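Local coordinates for protein nitrilotriacetate monooxygenase component B (Bacillus cereus ATCC 14579, PDB 3BPK) that probably binds FMN and acts as the flavin-dependent reductase component of a two-component nitrilotriacetate monooxygenase, at residues P57-R66 and P153-V162; G82-Y93 and V129-L140. All coordinates share one frame; numbering follows the deposited sequence.

Contact 1: P57-R66 and P153-V162; sequences PPLISVSVQR and PACDLLIGRV
The guanidinium of Arg-66 has the ring of Pro-153 over one face, with CG 3.6 Å above its plane and displaced toward the rim, while the carboxylate of Asp-156 lies at its edge. The two charged groups are nearly coplanar, 22° apart, and meet side-on in a two-pronged salt bridge. Arg-66 NE reaches Asp-156 OD2 at 2.8 Å, somewhat out of both planes. The second prong, from NH2 of Arg-66 to OD1 of Asp-156, is 2.9 Å long, runs in the guanidinium plane and uses the syn lone pair. The chain of Arg-66, extended from CG to NE, carries its head across to Asp-156. Asp-156 OD2 also accepts a hydrogen bond from a water that donates to Val-64 O, so the buried carboxylate is gripped on both oxygens, and Arg-66 NH1 hydrogen-bonds to Gly-69 O.

Beyond this end the strands pair in antiparallel register, their hydrogen-bonded pairs being Ile-60 with Gly-160, Val-62 with Leu-158 and Val-64 with Asp-156. On the face of the serines, Leu-157 CD1 rests 3.6 Å from Ser-63 CB, and Ile-159 CD1 comes against Ser-61 CB. The other face carries Val-64 CG2 on Leu-158 CD1, at 3.9 Å. In the conformer given, Ile-60 (chi1 63°) turns CD1 over Gly-160, which has no side chain. At the far end, Arg-161 CB packs on Leu-59 CD2.

Strand 59-65 lies between 42-54 and 155-168 in a closed antiparallel barrel, consistent with the split barrel of FMN-binding flavin reductases. Helix 73-81 places Ser-75 against Val-64, Asp-156 and Leu-158, while Ser-63 OG and Gln-65 NE2 hydrogen-bond to Val-53 O of the second subunit.

Contact 2: G82-Y93 and V129-L140; sequences GEFVVHISDESY and VKEANIRMECVL
Phe-84 turns one face of its ring to Cys-138, whose CB stands 3.9 Å from the ring centroid and 13° off the normal, a CH-pi contact. The sulfur, SG, approaches the same ring more obliquely. With chi1 at 55°, the ring of Phe-84 is folded over its own backbone, and its CE2 also meets Leu-140 CD1, the side chains crossing at about a right angle. Farther along this face, Val-86 CG1 and Ile-88 CD1 both touch the selenomethionine methyl, Met-136 CE, at 3.8 Å. Ile-88 and Ile-134 then run side by side. Strands 83-88 and 134-140 are antiparallel neighbours in the barrel, with Phe-84/Cys-138 and Val-86/Met-136 as hydrogen-bonded pairs.

His-87 and Arg-135 occupy the other face, pointing the same way, with His-87 CD2 3.4 Å from Arg-135 CB. Val-129 CG2 lies over a face of the imidazole, and Ala-132 CB at its edge. Val-129 N donates to His-87 NE2 at 2.9 Å, from 33° out of the ring plane.

Beyond strand 83-88, Tyr-93, at the N-cap of helix 94-100, sets one ring face against Glu-131 O and Ala-132 N of the Val-129 to Ala-132 turn, and its hydroxyl donates to Ile-88 O. In the conformer given, Asn-133 ND2 bonds to Asp-90 OD2 at 2.8 Å and more weakly to Ser-92 OG. Asp-90 OD1 takes both Ser-92 OG and Ser-92 N, the latter closing an Asx turn.

Because NE2 accepts from Val-129 while ND1 bonds to Phe-32 O, His-87 is consistent with a neutral imidazole protonated on ND1, its rotation fixed from both ends. Asp-90 is held similarly on both oxygens: one water joins OD2 to Ile-88 O and Ile-134 N, and another, between Ser-92 OG and Glu-131 O, extends the network to the turn.

Contacts 1 and 2 are two strand pairs of one closed antiparallel barrel, their centres about 14 Å apart, and join where strand 134-146 runs beside strand 155-168, the next in the chain. There Arg-161 N lies 2.8 Å from Val-139 O, a probable hydrogen bond, and Gly-160 CA packs 3.7 Å from Phe-84 CZ, so the ring that contact 2 sets over Cys-138 also reaches the glycine of contact 1. Contact 2 is nested within the chain loop closed by contact 1. Both lie within the flavin reductase-like domain, whose family generally binds FMN, and both touch the second subunit: Ile-25 of that subunit packs on Ile-60 and on Ile-88.

Contact 1: P57-R66 and P153-V162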
loop_
_atom_site.group_PDB
_atom_site.type_symbol
_atom_site.label_atom_id
_atom_site.label_comp_id
_atom_site.label_asym_id
_atom_site.label_seq_id
_atom_site.Cartn_x
_atom_site.Cartn_y
_atom_site.Cartn_z
ATOM N N PRO B 57 -0.543 -16.171 7.106
ATOM C CA PRO B 57 -1.932 -16.219 6.641
ATOM C C PRO B 57 -2.189 -14.913 5.856
ATOM O O PRO B 57 -1.285 -14.080 5.793
ATOM C CB PRO B 57 -2.722 -16.240 7.947
ATOM C CG PRO B 57 -1.896 -15.415 8.885
ATOM C CD PRO B 57 -0.451 -15.753 8.528
ATOM N N PRO B 58 -3.345 -14.778 5.204
ATOM C CA PRO B 58 -3.613 -13.537 4.440
ATOM C C PRO B 58 -3.685 -12.346 5.377
ATOM O O PRO B 58 -4.577 -12.290 6.225
ATOM C CB PRO B 58 -4.946 -13.839 3.717
ATOM C CG PRO B 58 -5.548 -14.972 4.450
ATOM C CD PRO B 58 -4.416 -15.789 5.021
ATOM N N LEU B 59 -2.712 -11.433 5.231
ATOM C CA LEU B 59 -2.614 -10.225 6.067
ATOM C C LEU B 59 -2.621 -8.997 5.165
ATOM O O LEU B 59 -2.017 -9.011 4.081
ATOM C CB LEU B 59 -1.330 -10.197 6.904
ATOM C CG LEU B 59 -1.142 -11.310 7.936
ATOM C CD1 LEU B 59 0.237 -11.195 8.615
ATOM C CD2 LEU B 59 -2.256 -11.327 8.976
ATOM N N ILE B 60 -3.347 -7.958 5.611
ATOM C CA ILE B 60 -3.446 -6.681 4.878
ATOM C C ILE B 60 -3.162 -5.539 5.845
ATOM O O ILE B 60 -3.202 -5.722 7.077
ATOM C CB ILE B 60 -4.806 -6.496 4.179
ATOM C CG1 ILE B 60 -5.948 -6.448 5.192
ATOM C CG2 ILE B 60 -5.044 -7.664 3.193
ATOM C CD1 ILE B 60 -6.150 -5.112 5.889
ATOM N N SER B 61 -2.823 -4.377 5.293
ATOM C CA SER B 61 -2.572 -3.191 6.143
ATOM C C SER B 61 -3.384 -2.001 5.687
ATOM O O SER B 61 -3.583 -1.795 4.480
ATOM C CB SER B 61 -1.088 -2.811 6.102
ATOM O OG SER B 61 -0.647 -2.602 4.763
ATOM N N VAL B 62 -3.817 -1.192 6.660
ATOM C CA VAL B 62 -4.481 0.077 6.333
ATOM C C VAL B 62 -3.951 1.086 7.348
ATOM O O VAL B 62 -4.050 0.855 8.557
ATOM C CB VAL B 62 -6.007 -0.022 6.506
ATOM C CG1 VAL B 62 -6.670 1.311 6.176
ATOM C CG2 VAL B 62 -6.587 -1.102 5.612
ATOM N N SER B 63 -3.347 2.168 6.861
ATOM C CA SER B 63 -2.860 3.197 7.785
ATOM C C SER B 63 -3.923 4.272 7.964
ATOM O O SER B 63 -4.326 4.917 6.982
ATOM C CB SER B 63 -1.535 3.778 7.298
ATOM O OG SER B 63 -1.034 4.672 8.264
ATOM N N VAL B 64 -4.411 4.417 9.192
ATOM C CA VAL B 64 -5.517 5.342 9.491
ATOM C C VAL B 64 -4.937 6.530 10.282
ATOM O O VAL B 64 -4.339 6.341 11.346
ATOM C CB VAL B 64 -6.615 4.639 10.330
ATOM C CG1 VAL B 64 -7.773 5.622 10.661
ATOM C CG2 VAL B 64 -7.159 3.439 9.542
ATOM N N GLN B 65 -5.087 7.733 9.748
ATOM C CA GLN B 65 -4.448 8.901 10.401
ATOM C C GLN B 65 -5.185 9.241 11.685
ATOM O O GLN B 65 -6.404 9.034 11.783
ATOM C CB GLN B 65 -4.433 10.111 9.455
ATOM C CG GLN B 65 -3.687 9.834 8.127
ATOM C CD GLN B 65 -2.277 9.218 8.342
ATOM O OE1 GLN B 65 -1.397 9.821 9.010
ATOM N NE2 GLN B 65 -2.054 8.027 7.773
ATOM N N ARG B 66 -4.459 9.812 12.652
ATOM C CA ARG B 66 -5.065 10.322 13.889
ATOM C C ARG B 66 -5.441 11.780 13.673
ATOM O O ARG B 66 -5.046 12.385 12.668
ATOM C CB ARG B 66 -4.102 10.174 15.061
ATOM C CG ARG B 66 -3.843 8.729 15.458
ATOM C CD ARG B 66 -3.484 8.659 16.896
ATOM N NE ARG B 66 -3.156 7.316 17.312
ATOM C CZ ARG B 66 -2.812 6.957 18.550
ATOM N NH1 ARG B 66 -2.762 7.864 19.540
ATOM N NH2 ARG B 66 -2.512 5.694 18.802
ATOM N N PRO B 153 1.008 10.227 18.336
ATOM C CA PRO B 153 1.246 9.537 17.032
ATOM C C PRO B 153 0.471 10.179 15.883
ATOM O O PRO B 153 -0.606 10.745 16.107
ATOM C CB PRO B 153 0.738 8.109 17.295
ATOM C CG PRO B 153 0.858 7.944 18.846
ATOM C CD PRO B 153 0.452 9.299 19.351
ATOM N N ALA B 154 0.983 10.051 14.657
ATOM C CA ALA B 154 0.325 10.623 13.491
ATOM C C ALA B 154 -0.738 9.659 12.962
ATOM O O ALA B 154 -1.652 10.072 12.241
ATOM C CB ALA B 154 1.331 10.867 12.382
ATOM N N CYS B 155 -0.549 8.361 13.220
ATOM C CA CYS B 155 -1.446 7.360 12.598
ATOM C C CYS B 155 -1.402 6.053 13.343
ATOM O O CYS B 155 -0.585 5.872 14.238
ATOM C CB CYS B 155 -1.025 7.109 11.139
ATOM S SG CYS B 155 0.535 6.192 10.993
ATOM N N ASP B 156 -2.302 5.129 12.984
ATOM C CA ASP B 156 -2.242 3.755 13.458
ATOM C C ASP B 156 -2.271 2.896 12.230
ATOM O O ASP B 156 -3.204 3.002 11.409
ATOM C CB ASP B 156 -3.444 3.424 14.346
ATOM C CG ASP B 156 -3.428 4.258 15.617
ATOM O OD1 ASP B 156 -2.696 3.849 16.541
ATOM O OD2 ASP B 156 -4.049 5.351 15.597
ATOM N N LEU B 157 -1.249 2.058 12.119
ATOM C CA LEU B 157 -1.190 1.118 11.000
ATOM C C LEU B 157 -1.897 -0.150 11.462
ATOM O O LEU B 157 -1.417 -0.833 12.383
ATOM C CB LEU B 157 0.266 0.852 10.634
ATOM C CG LEU B 157 0.497 -0.020 9.412
ATOM C CD1 LEU B 157 -0.109 0.551 8.172
ATOM C CD2 LEU B 157 2.016 -0.199 9.208
ATOM N N LEU B 158 -3.044 -0.445 10.844
ATOM C CA LEU B 158 -3.863 -1.602 11.248
ATOM C C LEU B 158 -3.429 -2.776 10.409
ATOM O O LEU B 158 -3.460 -2.696 9.180
ATOM C CB LEU B 158 -5.344 -1.334 11.002
ATOM C CG LEU B 158 -5.871 -0.055 11.715
ATOM C CD1 LEU B 158 -7.384 0.070 11.403
ATOM C CD2 LEU B 158 -5.590 -0.015 13.250
ATOM N N ILE B 159 -3.048 -3.866 11.076
ATOM C CA ILE B 159 -2.728 -5.112 10.376
ATOM C C ILE B 159 -3.917 -6.053 10.558
ATOM O O ILE B 159 -4.259 -6.413 11.696
ATOM C CB ILE B 159 -1.444 -5.788 10.951
ATOM C CG1 ILE B 159 -0.244 -4.805 10.944
ATOM C CG2 ILE B 159 -1.116 -7.050 10.165
ATOM C CD1 ILE B 159 0.061 -4.184 9.563
ATOM N N GLY B 160 -4.580 -6.409 9.456
ATOM C CA GLY B 160 -5.792 -7.228 9.543
ATOM C C GLY B 160 -5.492 -8.594 8.967
ATOM O O GLY B 160 -4.758 -8.720 7.970
ATOM N N ARG B 161 -6.029 -9.624 9.615
ATOM C CA ARG B 161 -5.942 -10.979 9.090
ATOM C C ARG B 161 -7.278 -11.319 8.477
ATOM O O ARG B 161 -8.294 -11.220 9.146
ATOM C CB ARG B 161 -5.596 -11.982 10.211
ATOM C CG ARG B 161 -5.631 -13.441 9.750
ATOM C CD ARG B 161 -4.948 -14.385 10.749
ATOM N NE ARG B 161 -5.637 -14.420 12.039
ATOM C CZ ARG B 161 -6.643 -15.235 12.352
ATOM N NH1 ARG B 161 -7.114 -16.110 11.459
ATOM N NH2 ARG B 161 -7.175 -15.183 13.576
ATOM N N VAL B 162 -7.252 -11.697 7.194
ATOM C CA VAL B 162 -8.499 -12.052 6.489
ATOM C C VAL B 162 -8.975 -13.417 6.988
ATOM O O VAL B 162 -8.223 -14.417 6.939
ATOM C CB VAL B 162 -8.296 -12.107 4.952
ATOM C CG1 VAL B 162 -9.618 -12.473 4.234
ATOM C CG2 VAL B 162 -7.720 -10.791 4.434
HETATM O O HOH W 1 -5.916 6.123 13.832
HETATM O O HOH W 2 -2.016 13.008 12.196
#

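Contact 2: G82-Y93 and V129-L140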
loop_
_atom_site.group_PDB
_atom_site.type_symbol
_atom_site.label_atom_id
_atom_site.label_comp_id
_atom_site.label_asym_id
_atom_site.label_seq_id
_atom_site.Cartn_x
_atom_site.Cartn_y
_atom_site.Cartn_z
ATOM N N GLY B 82 -11.968 -5.697 17.677
ATOM C CA GLY B 82 -10.974 -6.606 17.109
ATOM C C GLY B 82 -11.336 -7.109 15.712
ATOM O O GLY B 82 -10.816 -8.142 15.254
ATOM N N GLU B 83 -12.214 -6.377 15.026
ATOM C CA GLU B 83 -12.841 -6.851 13.764
ATOM C C GLU B 83 -13.145 -5.655 12.890
ATOM O O GLU B 83 -13.461 -4.570 13.397
ATOM C CB GLU B 83 -14.205 -7.542 14.072
ATOM C CG GLU B 83 -14.069 -8.804 14.929
ATOM C CD GLU B 83 -15.418 -9.386 15.301
ATOM O OE1 GLU B 83 -16.422 -8.671 15.135
ATOM O OE2 GLU B 83 -15.435 -10.550 15.754
ATOM N N PHE B 84 -13.090 -5.866 11.574
ATOM C CA PHE B 84 -13.498 -4.838 10.610
ATOM C C PHE B 84 -13.609 -5.494 9.254
ATOM O O PHE B 84 -13.087 -6.603 9.058
ATOM C CB PHE B 84 -12.514 -3.630 10.591
ATOM C CG PHE B 84 -11.055 -3.998 10.339
ATOM C CD1 PHE B 84 -10.497 -3.859 9.048
ATOM C CD2 PHE B 84 -10.226 -4.455 11.384
ATOM C CE1 PHE B 84 -9.140 -4.169 8.817
ATOM C CE2 PHE B 84 -8.871 -4.745 11.145
ATOM C CZ PHE B 84 -8.339 -4.608 9.880
ATOM N N VAL B 85 -14.318 -4.851 8.323
ATOM C CA VAL B 85 -14.399 -5.432 6.969
ATOM C C VAL B 85 -13.689 -4.507 5.979
ATOM O O VAL B 85 -13.930 -3.280 5.983
ATOM C CB VAL B 85 -15.884 -5.631 6.527
ATOM C CG1 VAL B 85 -15.980 -6.277 5.112
ATOM C CG2 VAL B 85 -16.654 -6.541 7.526
ATOM N N VAL B 86 -12.882 -5.103 5.096
ATOM C CA VAL B 86 -12.184 -4.339 4.062
ATOM C C VAL B 86 -12.814 -4.678 2.718
ATOM O O VAL B 86 -12.837 -5.862 2.329
ATOM C CB VAL B 86 -10.679 -4.669 4.035
ATOM C CG1 VAL B 86 -10.021 -3.921 2.844
ATOM C CG2 VAL B 86 -10.036 -4.268 5.363
ATOM N N HIS B 87 -13.314 -3.662 2.017
ATOM C CA HIS B 87 -13.933 -3.868 0.720
ATOM C C HIS B 87 -13.020 -3.301 -0.354
ATOM O O HIS B 87 -12.403 -2.232 -0.169
ATOM C CB HIS B 87 -15.274 -3.113 0.617
ATOM C CG HIS B 87 -16.240 -3.452 1.709
ATOM N ND1 HIS B 87 -16.125 -2.923 2.981
ATOM C CD2 HIS B 87 -17.367 -4.223 1.716
ATOM C CE1 HIS B 87 -17.131 -3.372 3.733
ATOM N NE2 HIS B 87 -17.883 -4.179 2.995
ATOM N N ILE B 88 -12.957 -3.995 -1.480
ATOM C CA ILE B 88 -12.282 -3.434 -2.663
ATOM C C ILE B 88 -13.199 -2.360 -3.271
ATOM O O ILE B 88 -14.419 -2.556 -3.432
ATOM C CB ILE B 88 -12.025 -4.533 -3.718
ATOM C CG1 ILE B 88 -11.114 -5.622 -3.123
ATOM C CG2 ILE B 88 -11.433 -3.946 -5.008
ATOM C CD1 ILE B 88 -9.810 -5.097 -2.527
ATOM N N SER B 89 -12.611 -1.209 -3.567
ATOM C CA SER B 89 -13.338 -0.087 -4.187
ATOM C C SER B 89 -13.308 -0.213 -5.689
ATOM O O SER B 89 -12.257 -0.436 -6.297
ATOM C CB SER B 89 -12.709 1.266 -3.773
ATOM O OG SER B 89 -12.712 1.419 -2.373
ATOM N N ASP B 90 -14.472 -0.022 -6.297
ATOM C CA ASP B 90 -14.570 -0.178 -7.741
ATOM C C ASP B 90 -15.525 0.833 -8.379
ATOM O O ASP B 90 -16.251 1.562 -7.666
ATOM C CB ASP B 90 -14.879 -1.643 -8.133
ATOM C CG ASP B 90 -16.298 -2.060 -7.813
ATOM O OD1 ASP B 90 -17.241 -1.269 -8.064
ATOM O OD2 ASP B 90 -16.464 -3.201 -7.328
ATOM N N GLU B 91 -15.496 0.910 -9.716
ATOM C CA GLU B 91 -16.280 1.932 -10.422
ATOM C C GLU B 91 -17.788 1.823 -10.135
ATOM O O GLU B 91 -18.499 2.851 -10.196
ATOM C CB GLU B 91 -16.033 1.840 -11.919
ATOM C CG GLU B 91 -14.607 2.213 -12.331
ATOM C CD GLU B 91 -14.387 2.224 -13.846
ATOM O OE1 GLU B 91 -15.362 2.518 -14.601
ATOM O OE2 GLU B 91 -13.258 1.917 -14.286
ATOM N N SER B 92 -18.267 0.628 -9.766
ATOM C CA SER B 92 -19.738 0.437 -9.605
ATOM C C SER B 92 -20.293 1.137 -8.371
ATOM O O SER B 92 -21.493 1.354 -8.274
ATOM C CB SER B 92 -20.122 -1.041 -9.565
ATOM O OG SER B 92 -19.705 -1.690 -8.360
ATOM N N TYR B 93 -19.443 1.475 -7.401
ATOM C CA TYR B 93 -19.963 2.139 -6.191
ATOM C C TYR B 93 -19.044 3.234 -5.648
ATOM O O TYR B 93 -19.252 3.709 -4.540
ATOM C CB TYR B 93 -20.416 1.126 -5.109
ATOM C CG TYR B 93 -19.339 0.429 -4.302
ATOM C CD1 TYR B 93 -19.270 0.615 -2.908
ATOM C CD2 TYR B 93 -18.420 -0.432 -4.908
ATOM C CE1 TYR B 93 -18.312 -0.009 -2.145
ATOM C CE2 TYR B 93 -17.410 -1.073 -4.126
ATOM C CZ TYR B 93 -17.390 -0.847 -2.750
ATOM O OH TYR B 93 -16.432 -1.434 -1.949
ATOM N N VAL B 129 -20.789 -4.074 3.330
ATOM C CA VAL B 129 -21.809 -3.556 2.425
ATOM C C VAL B 129 -21.998 -4.483 1.223
ATOM O O VAL B 129 -21.034 -5.008 0.666
ATOM C CB VAL B 129 -21.534 -2.101 1.979
ATOM C CG1 VAL B 129 -21.503 -1.164 3.203
ATOM C CG2 VAL B 129 -20.241 -1.957 1.139
ATOM N N LYS B 130 -23.259 -4.641 0.810
ATOM C CA LYS B 130 -23.608 -5.511 -0.289
ATOM C C LYS B 130 -23.079 -5.031 -1.645
ATOM O O LYS B 130 -22.797 -5.852 -2.519
ATOM C CB LYS B 130 -25.153 -5.626 -0.334
ATOM C CG LYS B 130 -25.664 -6.589 -1.355
ATOM C CD LYS B 130 -27.208 -6.595 -1.287
ATOM C CE LYS B 130 -27.829 -7.296 -2.493
ATOM N NZ LYS B 130 -27.583 -8.732 -2.283
ATOM N N GLU B 131 -22.927 -3.701 -1.803
ATOM C CA GLU B 131 -22.518 -3.116 -3.066
ATOM C C GLU B 131 -21.106 -3.534 -3.529
ATOM O O GLU B 131 -20.828 -3.516 -4.745
ATOM C CB GLU B 131 -22.608 -1.592 -3.017
ATOM C CG GLU B 131 -24.061 -1.028 -2.998
ATOM C CD GLU B 131 -24.800 -1.135 -1.668
ATOM O OE1 GLU B 131 -24.200 -1.506 -0.643
ATOM O OE2 GLU B 131 -26.028 -0.827 -1.671
ATOM N N ALA B 132 -20.217 -3.917 -2.596
ATOM C CA ALA B 132 -18.882 -4.371 -3.008
ATOM C C ALA B 132 -18.922 -5.696 -3.754
ATOM O O ALA B 132 -19.730 -6.584 -3.410
ATOM C CB ALA B 132 -17.982 -4.518 -1.780
ATOM N N ASN B 133 -18.039 -5.840 -4.751
ATOM C CA ASN B 133 -17.874 -7.090 -5.476
ATOM C C ASN B 133 -16.836 -8.018 -4.801
ATOM O O ASN B 133 -16.816 -9.221 -5.032
ATOM C CB ASN B 133 -17.523 -6.785 -6.941
ATOM C CG ASN B 133 -18.694 -6.130 -7.690
ATOM O OD1 ASN B 133 -19.585 -6.835 -8.163
ATOM N ND2 ASN B 133 -18.701 -4.791 -7.791
ATOM N N ILE B 134 -15.938 -7.439 -3.994
ATOM C CA ILE B 134 -15.004 -8.254 -3.221
ATOM C C ILE B 134 -14.913 -7.606 -1.858
ATOM O O ILE B 134 -14.729 -6.374 -1.734
ATOM C CB ILE B 134 -13.570 -8.307 -3.844
ATOM C CG1 ILE B 134 -13.590 -8.881 -5.276
ATOM C CG2 ILE B 134 -12.595 -9.139 -2.904
ATOM C CD1 ILE B 134 -12.229 -8.820 -5.989
ATOM N N ARG B 135 -15.107 -8.414 -0.830
ATOM C CA ARG B 135 -14.853 -7.938 0.525
ATOM C C ARG B 135 -14.238 -9.003 1.395
ATOM O O ARG B 135 -14.361 -10.217 1.135
ATOM C CB ARG B 135 -16.104 -7.350 1.132
ATOM C CG ARG B 135 -17.140 -8.364 1.582
ATOM C CD ARG B 135 -18.382 -7.655 2.171
ATOM N NE ARG B 135 -19.187 -8.644 2.873
ATOM C CZ ARG B 135 -19.994 -9.537 2.284
ATOM N NH1 ARG B 135 -20.203 -9.536 0.972
ATOM N NH2 ARG B 135 -20.598 -10.431 3.042
HETATM N N MSE B 136 -13.555 -8.542 2.435
HETATM C CA MSE B 136 -12.765 -9.421 3.284
HETATM C C MSE B 136 -13.086 -9.144 4.728
HETATM O O MSE B 136 -12.912 -8.020 5.202
HETATM C CB MSE B 136 -11.277 -9.113 3.057
HETATM C CG MSE B 136 -10.803 -9.561 1.639
HETATM SE SE MSE B 136 -9.070 -8.812 1.175
HETATM C CE MSE B 136 -9.756 -7.068 0.676
ATOM N N GLU B 137 -13.553 -10.172 5.428
ATOM C CA GLU B 137 -13.782 -10.042 6.869
ATOM C C GLU B 137 -12.424 -10.147 7.505
ATOM O O GLU B 137 -11.662 -11.104 7.212
ATOM C CB GLU B 137 -14.661 -11.174 7.396
ATOM C CG GLU B 137 -16.050 -11.204 6.773
ATOM C CD GLU B 137 -16.913 -12.355 7.293
ATOM O OE1 GLU B 137 -16.690 -12.805 8.440
ATOM O OE2 GLU B 137 -17.836 -12.751 6.545
ATOM N N CYS B 138 -12.113 -9.154 8.351
ATOM C CA CYS B 138 -10.809 -9.159 9.031
ATOM C C CYS B 138 -10.898 -9.176 10.548
ATOM O O CYS B 138 -11.814 -8.566 11.147
ATOM C CB CYS B 138 -10.014 -7.927 8.645
ATOM S SG CYS B 138 -9.565 -7.900 6.882
ATOM N N VAL B 139 -9.919 -9.852 11.153
ATOM C CA VAL B 139 -9.671 -9.640 12.584
ATOM C C VAL B 139 -8.397 -8.792 12.717
ATOM O O VAL B 139 -7.485 -8.820 11.859
ATOM C CB VAL B 139 -9.550 -10.959 13.395
ATOM C CG1 VAL B 139 -10.858 -11.763 13.318
ATOM C CG2 VAL B 139 -8.365 -11.793 12.883
ATOM N N LEU B 140 -8.338 -8.027 13.794
ATOM C CA LEU B 140 -7.213 -7.134 13.971
ATOM C C LEU B 140 -6.053 -7.926 14.566
ATOM O O LEU B 140 -6.157 -8.439 15.712
ATOM C CB LEU B 140 -7.612 -6.001 14.911
ATOM C CG LEU B 140 -6.487 -4.978 15.131
ATOM C CD1 LEU B 140 -6.186 -4.215 13.842
ATOM C CD2 LEU B 140 -6.802 -4.012 16.297
HETATM O O HOH W 3 -15.609 -4.460 -4.998
HETATM O O HOH W 4 -21.843 -1.990 -6.839
#